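Local coordinates for protein acetylene hydratase (Pelobacter acetylenicus, PDB 2E7Z) that catalyses the hydration of acetylene to acetaldehyde, using a tungsten-bis(molybdopterin guanine dinucleotide) cofactor and one [4Fe-4S] cluster, at residues 78-83 with 453-458; 349-354 with 360-365; 611-614 with 618-621. One frame throughout, in Å; residues are numbered along the deposited sequence. Where two conformers were deposited one is given.

Contact 1: 78-83 with 453-458. With MGD (2-amino-5,6-dimercapto-7-methyl-3,7,8a,9-tetrahydro-8-oxa-1,3,9,10-tetraaza-anthracen-4-one guanosine dinucleotide), chain E.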
# COMPACT_ATOMS: atom_id res chain seq x y z
N ILE A 78 11.22 6.17 29.95
CA ILE A 78 12.64 5.81 30.09
C ILE A 78 13.46 6.52 29.02
O ILE A 78 12.90 7.20 28.16
CB ILE A 78 12.94 4.26 30.10
CG1 ILE A 78 12.33 3.53 28.89
CG2 ILE A 78 12.55 3.63 31.45
CD1 ILE A 78 12.95 2.14 28.68
N SER A 79 14.78 6.38 29.09
CA SER A 79 15.68 7.01 28.12
C SER A 79 15.75 6.16 26.86
O SER A 79 15.49 4.97 26.92
CB SER A 79 17.10 7.12 28.70
OG SER A 79 17.66 5.84 28.98
N TRP A 80 16.11 6.78 25.74
CA TRP A 80 16.45 5.99 24.53
C TRP A 80 17.55 4.95 24.83
O TRP A 80 17.47 3.80 24.42
CB TRP A 80 16.90 6.91 23.40
CG TRP A 80 15.77 7.41 22.56
CD1 TRP A 80 15.09 8.59 22.72
CD2 TRP A 80 15.15 6.72 21.46
NE1 TRP A 80 14.09 8.69 21.75
CE2 TRP A 80 14.12 7.56 20.97
CE3 TRP A 80 15.38 5.50 20.84
CZ2 TRP A 80 13.33 7.21 19.87
CZ3 TRP A 80 14.59 5.15 19.73
CH2 TRP A 80 13.59 6.00 19.27
N ASP A 81 18.58 5.38 25.57
CA ASP A 81 19.70 4.51 25.85
C ASP A 81 19.26 3.25 26.61
O ASP A 81 19.66 2.13 26.26
CB ASP A 81 20.76 5.30 26.66
CG ASP A 81 22.06 4.53 26.87
OD1 ASP A 81 22.64 4.08 25.86
OD2 ASP A 81 22.51 4.40 28.04
N GLN A 82 18.44 3.44 27.65
CA GLN A 82 17.98 2.31 28.43
C GLN A 82 17.00 1.44 27.64
O GLN A 82 17.07 0.21 27.69
CB GLN A 82 17.35 2.76 29.74
CG GLN A 82 17.00 1.60 30.66
CD GLN A 82 18.24 0.85 31.18
OE1 GLN A 82 19.35 1.39 31.25
NE2 GLN A 82 18.03 -0.40 31.58
N ALA A 83 16.10 2.09 26.88
CA ALA A 83 15.17 1.33 26.05
C ALA A 83 15.92 0.46 25.06
O ALA A 83 15.62 -0.71 24.95
CB ALA A 83 14.23 2.28 25.30
N VAL A 453 7.37 1.72 23.59
CA VAL A 453 6.87 2.61 22.56
C VAL A 453 7.93 3.68 22.38
O VAL A 453 8.36 4.31 23.35
CB VAL A 453 5.52 3.20 22.94
CG1 VAL A 453 5.00 4.17 21.84
CG2 VAL A 453 4.50 2.08 23.18
N LEU A 454 8.40 3.82 21.15
CA LEU A 454 9.52 4.72 20.84
C LEU A 454 9.03 5.85 19.99
O LEU A 454 8.32 5.64 19.04
CB LEU A 454 10.66 3.97 20.15
CG LEU A 454 11.21 2.81 20.95
CD1 LEU A 454 12.28 2.13 20.11
CD2 LEU A 454 11.83 3.29 22.25
N PRO A 455 9.36 7.10 20.38
CA PRO A 455 8.84 8.25 19.65
C PRO A 455 9.50 8.57 18.32
O PRO A 455 10.71 8.83 18.26
CB PRO A 455 9.09 9.41 20.62
CG PRO A 455 10.34 9.00 21.35
CD PRO A 455 10.19 7.50 21.54
N GLY A 456 8.69 8.57 17.28
CA GLY A 456 9.19 8.93 15.96
C GLY A 456 9.10 10.40 15.63
O GLY A 456 8.20 11.10 16.11
N ASP A 457 10.05 10.91 14.85
CA ASP A 457 9.94 12.25 14.31
C ASP A 457 8.76 12.36 13.34
O ASP A 457 8.11 11.37 12.99
CB ASP A 457 11.27 12.76 13.71
CG ASP A 457 11.75 11.97 12.51
OD1 ASP A 457 11.04 11.07 12.05
OD2 ASP A 457 12.85 12.33 12.04
N HIS A 458 8.46 13.59 12.93
CA HIS A 458 7.35 13.91 12.07
C HIS A 458 7.89 14.54 10.77
O HIS A 458 9.03 15.04 10.71
CB HIS A 458 6.45 14.89 12.86
CG HIS A 458 5.25 15.38 12.12
ND1 HIS A 458 5.30 16.42 11.21
CD2 HIS A 458 3.96 14.96 12.15
CE1 HIS A 458 4.08 16.62 10.73
NE2 HIS A 458 3.25 15.75 11.28
PB MGD E . -1.71 2.60 9.49
O1B MGD E . -2.08 1.15 9.64
O2B MGD E . -2.70 3.66 9.83
O3B MGD E . -1.23 2.93 8.00
O3A MGD E . -0.81 1.25 6.18
PA MGD E . -0.04 2.34 7.09
O1A MGD E . 0.44 3.51 6.29
O2A MGD E . 0.92 1.55 7.92
O5' MGD E . -0.38 2.81 10.38
C5' MGD E . 0.44 3.94 10.14
C4' MGD E . 1.06 4.31 11.48
O4' MGD E . 2.12 5.23 11.21
C3' MGD E . 0.12 5.08 12.39
O3' MGD E . 0.02 4.39 13.65
C2' MGD E . 0.73 6.49 12.55
O2' MGD E . 0.56 7.12 13.84
C1' MGD E . 2.18 6.21 12.28
N9 MGD E . 2.97 7.31 11.72
C8 MGD E . 2.58 8.23 10.80
N7 MGD E . 3.60 9.03 10.45
C5 MGD E . 4.69 8.57 11.11
C6 MGD E . 6.09 8.93 11.21
O6 MGD E . 6.57 9.88 10.55
N1 MGD E . 6.85 8.15 12.00
C2 MGD E . 6.40 7.17 12.77
N2 MGD E . 7.28 6.47 13.54
N3 MGD E . 5.12 6.79 12.74
C4 MGD E . 4.27 7.45 11.93
C10 MGD E . -1.43 1.72 4.98
C11 MGD E . -1.74 0.49 4.15
O11 MGD E . -2.75 -0.22 4.87
C12 MGD E . -2.24 0.89 2.78
S12 MGD E . -1.29 1.97 1.86
C13 MGD E . -3.37 0.38 2.28
S13 MGD E . -4.03 0.91 0.80
C14 MGD E . -4.16 -0.69 2.98
N15 MGD E . -5.43 -0.19 3.48
C16 MGD E . -6.13 -1.10 4.23
C17 MGD E . -7.59 -1.16 4.29
O17 MGD E . -8.29 -0.36 3.63
N18 MGD E . -8.14 -2.12 5.07
C19 MGD E . -7.41 -3.01 5.79
N19 MGD E . -8.02 -3.93 6.56
N20 MGD E . -6.07 -2.98 5.79
C21 MGD E . -5.41 -2.09 5.04
N22 MGD E . -4.07 -2.10 5.04
C23 MGD E . -3.32 -1.28 4.11
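The indole of Trp80 carries Leu454 on one face, and the carbonyl O of Pro455 lies in its plane at the edge. Leu454 CD2 sits 4.2 Å above the Trp80 ring, displaced toward the rim. Tyr493 meets the same indole edge-to-face. This is a helix-on-sheet contact: the first turn of helix 80-98 packs against strand 452-455 of the mixed sheet that holds strands 435-440 and 408-412. The touching residues are buried, and their side chains meet through apolar atoms. With CG anti to its carbonyl carbon (chi1 -58°), Leu454 brings CD1 to Trp80 and CD2 to Ala83. Leu454 CB comes within 3.7 Å of Trp80 CH2, while Leu454 CD2 meets Ala83 CB at 4.0 Å. The indole nitrogen of Trp80 is satisfied outside the pair, by the carbonyl of Glu487. Ser79 caps the helix, its OG accepting from Gln82 N at 2.9 Å. Beyond Pro455 the chain enters the cofactor pocket, where Gly456 CA is 3.9 Å from N2 of the guanine and a side chain would collide with it. Asp457, a cofactor-binding residue, is salt-bridged to Arg462 and Arg513. The Trp80 and Pro455 side chains approach each other from opposite directions, with Trp80 CZ2 3.6 Å from Pro455 CD.

Contact 2: 349-354 with 360-365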
# COMPACT_ATOMS: atom_id res chain seq x y z
N LYS A 349 14.77 -19.20 2.59
CA LYS A 349 13.80 -20.27 2.43
C LYS A 349 12.76 -20.35 3.56
O LYS A 349 11.64 -20.81 3.33
CB LYS A 349 14.53 -21.62 2.22
CG LYS A 349 15.23 -21.74 0.88
CD LYS A 349 16.04 -23.06 0.78
CE LYS A 349 17.49 -22.85 1.21
NZ LYS A 349 18.27 -24.11 1.44
N LEU A 350 13.12 -19.87 4.75
CA LEU A 350 12.24 -19.95 5.92
C LEU A 350 11.19 -18.86 5.90
O LEU A 350 10.24 -18.91 6.70
CB LEU A 350 13.01 -19.78 7.23
CG LEU A 350 13.89 -20.95 7.70
CD1 LEU A 350 14.66 -20.56 8.96
CD2 LEU A 350 13.09 -22.22 7.91
N GLN A 351 11.36 -17.86 5.05
CA GLN A 351 10.47 -16.70 5.06
C GLN A 351 9.02 -17.15 5.17
O GLN A 351 8.56 -17.95 4.36
CB GLN A 351 10.67 -15.87 3.80
CG GLN A 351 9.95 -14.50 3.87
CD GLN A 351 10.43 -13.60 2.76
OE1 GLN A 351 10.46 -14.02 1.59
NE2 GLN A 351 10.83 -12.39 3.08
N LEU A 352 8.28 -16.59 6.12
CA LEU A 352 6.93 -17.10 6.31
C LEU A 352 6.05 -16.75 5.14
O LEU A 352 6.03 -15.61 4.68
CB LEU A 352 6.37 -16.51 7.61
CG LEU A 352 7.03 -17.15 8.83
CD1 LEU A 352 6.89 -16.31 10.08
CD2 LEU A 352 6.46 -18.51 9.11
N GLY A 353 5.30 -17.73 4.65
CA GLY A 353 4.62 -17.61 3.37
C GLY A 353 5.22 -18.49 2.30
O GLY A 353 4.54 -18.86 1.34
N THR A 354 6.48 -18.88 2.47
CA THR A 354 7.12 -19.74 1.47
C THR A 354 6.33 -21.03 1.29
O THR A 354 6.25 -21.54 0.17
CB THR A 354 8.58 -20.00 1.85
OG1 THR A 354 9.27 -18.74 1.91
CG2 THR A 354 9.29 -20.88 0.78
N LEU A 360 5.36 -13.81 -3.36
CA LEU A 360 5.99 -12.54 -3.00
C LEU A 360 7.21 -12.67 -2.08
O LEU A 360 7.85 -11.67 -1.71
CB LEU A 360 4.93 -11.60 -2.42
CG LEU A 360 3.84 -11.14 -3.42
CD1 LEU A 360 2.67 -10.44 -2.74
CD2 LEU A 360 4.44 -10.29 -4.60
N THR A 361 7.55 -13.91 -1.73
CA THR A 361 8.74 -14.22 -0.96
C THR A 361 10.00 -14.19 -1.81
O THR A 361 9.92 -14.17 -3.04
CB THR A 361 8.67 -15.58 -0.25
OG1 THR A 361 8.78 -16.63 -1.24
CG2 THR A 361 7.38 -15.74 0.59
N TYR A 362 11.15 -14.22 -1.15
CA TYR A 362 12.41 -14.45 -1.89
C TYR A 362 12.30 -15.62 -2.86
O TYR A 362 12.79 -15.54 -4.00
CB TYR A 362 13.56 -14.76 -0.96
CG TYR A 362 14.07 -13.58 -0.17
CD1 TYR A 362 14.88 -12.62 -0.77
CD2 TYR A 362 13.80 -13.48 1.20
CE1 TYR A 362 15.39 -11.55 -0.04
CE2 TYR A 362 14.28 -12.39 1.95
CZ TYR A 362 15.08 -11.44 1.33
OH TYR A 362 15.61 -10.40 2.03
N THR A 363 11.70 -16.71 -2.40
CA THR A 363 11.65 -17.92 -3.24
C THR A 363 10.79 -17.67 -4.48
O THR A 363 11.17 -18.01 -5.60
CB THR A 363 11.09 -19.10 -2.46
OG1 THR A 363 12.01 -19.44 -1.43
CG2 THR A 363 10.83 -20.31 -3.37
N GLY A 364 9.61 -17.10 -4.28
CA GLY A 364 8.72 -16.84 -5.41
C GLY A 364 9.27 -15.87 -6.44
O GLY A 364 8.98 -15.98 -7.63
N MET A 365 10.07 -14.91 -5.98
CA MET A 365 10.61 -13.88 -6.84
C MET A 365 11.96 -14.30 -7.45
O MET A 365 12.54 -13.59 -8.29
CB MET A 365 10.74 -12.56 -6.04
CG MET A 365 9.41 -12.04 -5.46
SD MET A 365 8.29 -11.52 -6.75
CE MET A 365 9.02 -9.93 -7.15
O HOH W 1 11.43 -17.72 0.54
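The carbonyl O of Gln351, whose side chain reaches across to Tyr362, is gripped twice by Thr354. The amide Thr354 N closes a type II beta turn on it, and the hydroxyl Thr354 OG1 donates to it at 2.7 Å, in the carbonyl plane and on a lone pair. Gly353 takes the third place of this turn, with a positive phi of 110°. The same hydroxyl accepts from a water, which is also bonded to Thr363 OG1 at 2.7 Å and so bridges the two segments. The direct bond across the contact runs from Tyr362 N to Gln351 OE1, 2.8 Å long, and comes nearly along the C=O axis. Gln351 gets there with CG anti to its backbone N (chi1 -169°) and the chain extended beyond. Gln351 OE1 also lies only 3.0 Å from Thr361 CB, a tight fit. The amide is turned almost parallel to the Tyr362 ring, 14° between the planes, with Gln351 NE2 3.6 Å from Tyr362 CE2. NE2 itself bonds to the carbonyl of Pro129. An alanine in place of Gln351 is likely to leave Tyr362 N without its acceptor and open a gap beside the ring. Thr361 is the N-cap of helix 362-365; its OG1 accepts a weak bond from Thr363 N and is also bonded to Pro358 O. The methyl Thr361 CG2 lies against the turn, 3.8 Å from Thr354 N. The contact thus joins the end of helix 345-350 to the start of helix 362-365. Around it, helix 118-126 meets Gln351 and Tyr362 through Arg120, helix 391-400 covers Leu352, and helix 140-150 touches Leu360 and Met365.

Contact 3: 611-614 with 618-621. With MGD (2-amino-5,6-dimercapto-7-methyl-3,7,8a,9-tetrahydro-8-oxa-1,3,9,10-tetraaza-anthracen-4-one guanosine dinucleotide), chain E.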
# COMPACT_ATOMS: atom_id res chain seq x y z
N CYS A 611 -4.75 7.18 10.87
CA CYS A 611 -4.07 8.37 11.40
C CYS A 611 -4.99 9.57 11.49
O CYS A 611 -5.90 9.75 10.67
CB CYS A 611 -2.90 8.79 10.52
SG CYS A 611 -1.70 7.45 10.18
N TYR A 612 -4.68 10.42 12.46
CA TYR A 612 -5.29 11.76 12.67
C TYR A 612 -6.67 11.68 13.31
O TYR A 612 -7.47 12.64 13.22
CB TYR A 612 -5.30 12.67 11.41
CG TYR A 612 -4.08 12.49 10.56
CD1 TYR A 612 -2.82 12.34 11.14
CD2 TYR A 612 -4.20 12.42 9.17
CE1 TYR A 612 -1.69 12.11 10.34
CE2 TYR A 612 -3.10 12.20 8.37
CZ TYR A 612 -1.85 12.02 8.95
OH TYR A 612 -0.76 11.75 8.15
N HIS A 613 -6.96 10.58 14.00
CA HIS A 613 -8.20 10.51 14.81
C HIS A 613 -8.07 11.16 16.20
O HIS A 613 -9.05 11.21 16.94
CB HIS A 613 -8.69 9.05 14.92
CG HIS A 613 -9.01 8.41 13.61
ND1 HIS A 613 -9.83 9.01 12.68
CD2 HIS A 613 -8.67 7.20 13.10
CE1 HIS A 613 -9.95 8.21 11.63
NE2 HIS A 613 -9.26 7.10 11.87
N GLN A 614 -6.87 11.61 16.57
CA GLN A 614 -6.69 12.32 17.85
C GLN A 614 -7.63 13.54 17.90
O GLN A 614 -7.91 14.12 16.84
CB GLN A 614 -5.23 12.76 17.99
CG GLN A 614 -4.30 11.65 18.46
CD GLN A 614 -3.97 10.64 17.35
OE1 GLN A 614 -4.00 10.96 16.14
NE2 GLN A 614 -3.65 9.41 17.75
N LEU A 618 -9.09 17.89 12.48
CA LEU A 618 -9.29 16.84 11.50
C LEU A 618 -10.33 15.80 11.97
O LEU A 618 -11.23 15.42 11.19
CB LEU A 618 -7.95 16.17 11.17
CG LEU A 618 -6.96 17.08 10.43
CD1 LEU A 618 -5.59 16.39 10.34
CD2 LEU A 618 -7.46 17.43 9.04
N ARG A 619 -10.21 15.36 13.23
CA ARG A 619 -11.19 14.42 13.80
C ARG A 619 -12.60 14.98 13.75
O ARG A 619 -13.56 14.26 13.47
CB ARG A 619 -10.82 14.04 15.23
CG ARG A 619 -11.84 13.14 15.95
CD ARG A 619 -12.04 11.74 15.30
NE ARG A 619 -13.06 11.01 16.06
CZ ARG A 619 -12.85 10.44 17.25
NH1 ARG A 619 -11.64 10.46 17.82
NH2 ARG A 619 -13.85 9.83 17.87
N ASP A 620 -12.71 16.28 13.99
CA ASP A 620 -14.03 16.95 14.00
C ASP A 620 -14.74 16.94 12.65
O ASP A 620 -15.97 17.00 12.60
CB ASP A 620 -13.88 18.39 14.49
CG ASP A 620 -13.69 18.50 15.99
OD1 ASP A 620 -13.84 17.48 16.70
OD2 ASP A 620 -13.42 19.62 16.48
N ALA A 621 -13.97 16.88 11.55
CA ALA A 621 -14.52 16.87 10.19
C ALA A 621 -15.28 15.59 9.83
O ALA A 621 -16.20 15.62 8.99
CB ALA A 621 -13.41 17.14 9.16
PB MGD E . -1.71 2.60 9.49
O1B MGD E . -2.08 1.15 9.64
O2B MGD E . -2.70 3.66 9.83
O3B MGD E . -1.23 2.93 8.00
O3A MGD E . -0.81 1.25 6.18
PA MGD E . -0.04 2.34 7.09
O1A MGD E . 0.44 3.51 6.29
O2A MGD E . 0.92 1.55 7.92
O5' MGD E . -0.38 2.81 10.38
C5' MGD E . 0.44 3.94 10.14
C4' MGD E . 1.06 4.31 11.48
O4' MGD E . 2.12 5.23 11.21
C3' MGD E . 0.12 5.08 12.39
O3' MGD E . 0.02 4.39 13.65
C2' MGD E . 0.73 6.49 12.55
O2' MGD E . 0.56 7.12 13.84
C1' MGD E . 2.18 6.21 12.28
N9 MGD E . 2.97 7.31 11.72
C8 MGD E . 2.58 8.23 10.80
N7 MGD E . 3.60 9.03 10.45
C5 MGD E . 4.69 8.57 11.11
C6 MGD E . 6.09 8.93 11.21
O6 MGD E . 6.57 9.88 10.55
N1 MGD E . 6.85 8.15 12.00
C2 MGD E . 6.40 7.17 12.77
N2 MGD E . 7.28 6.47 13.54
N3 MGD E . 5.12 6.79 12.74
C4 MGD E . 4.27 7.45 11.93
C10 MGD E . -1.43 1.72 4.98
C11 MGD E . -1.74 0.49 4.15
O11 MGD E . -2.75 -0.22 4.87
C12 MGD E . -2.24 0.89 2.78
S12 MGD E . -1.29 1.97 1.86
C13 MGD E . -3.37 0.38 2.28
S13 MGD E . -4.03 0.91 0.80
C14 MGD E . -4.16 -0.69 2.98
N15 MGD E . -5.43 -0.19 3.48
C16 MGD E . -6.13 -1.10 4.23
C17 MGD E . -7.59 -1.16 4.29
O17 MGD E . -8.29 -0.36 3.63
N18 MGD E . -8.14 -2.12 5.07
C19 MGD E . -7.41 -3.01 5.79
N19 MGD E . -8.02 -3.93 6.56
N20 MGD E . -6.07 -2.98 5.79
C21 MGD E . -5.41 -2.09 5.04
N22 MGD E . -4.07 -2.10 5.04
C23 MGD E . -3.32 -1.28 4.11
O HOH W 2 -7.40 15.16 14.52
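Cys611, in the loop 611-614, lines part of the cofactor pocket of the molybdopterin dinucleotide-binding domain, of the double-psi beta-barrel clan; the loop then folds back on the short helix 617-621, where His613 meets Arg619. Cys611 faces the cofactor, its SG 3.5 Å from C2' of the ribose. Arg619 NH1 donates to His613 O at 2.8 Å, with an N-H...O angle of 155°. The oxygen lies at the edge of the guanidinium, 7° out of its plane, and the donor in turn lies in the carbonyl plane. Arg619 is bent at chi2 (63°), which curls the chain over the His613 carbonyl. The guanidinium has further partners: Glu679 makes a salt bridge with NH1, and Pro623 O accepts from NE. These bonds fix its rotation. Tyr612 and Leu618 run side by side and point the same way, with Leu618 CD1 3.9 Å from Tyr612 CB. Cys611 CB lies over the centre of the Tyr612 ring, 3.5 Å above its plane. The hydroxyl of Tyr612 bonds to the carbonyl of Ser8, a residue of the iron-sulfur cluster pocket. A water joins the two backbones. It donates to Tyr612 O and to Gln614 O, the latter at 2.6 Å, and accepts from Arg619 N at 3.1 Å.

From the N terminus, segment 78-83 comes first. Its partner 453-458 follows some 370 residues later, so contact 1 closes a very long loop and joins helix 80-98 to strand 452-455. Contact 2 is nested inside that loop and closes a short one of its own, from 349-354 to 360-365, linking two short helices. Contact 3 follows in series; its short loop ties the chain after strand 596-600 to helix 617-621. Contacts 1 and 2 belong to the molybdopterin oxidoreductase part of the chain, contact 3 to the dinucleotide-binding domain. Contacts 1 and 3 both touch the same cofactor molecule; the nearest atoms of the two contacts are about 6 Å apart. Contact 2 stands away, its nearest atoms about 22 Å from each of the others.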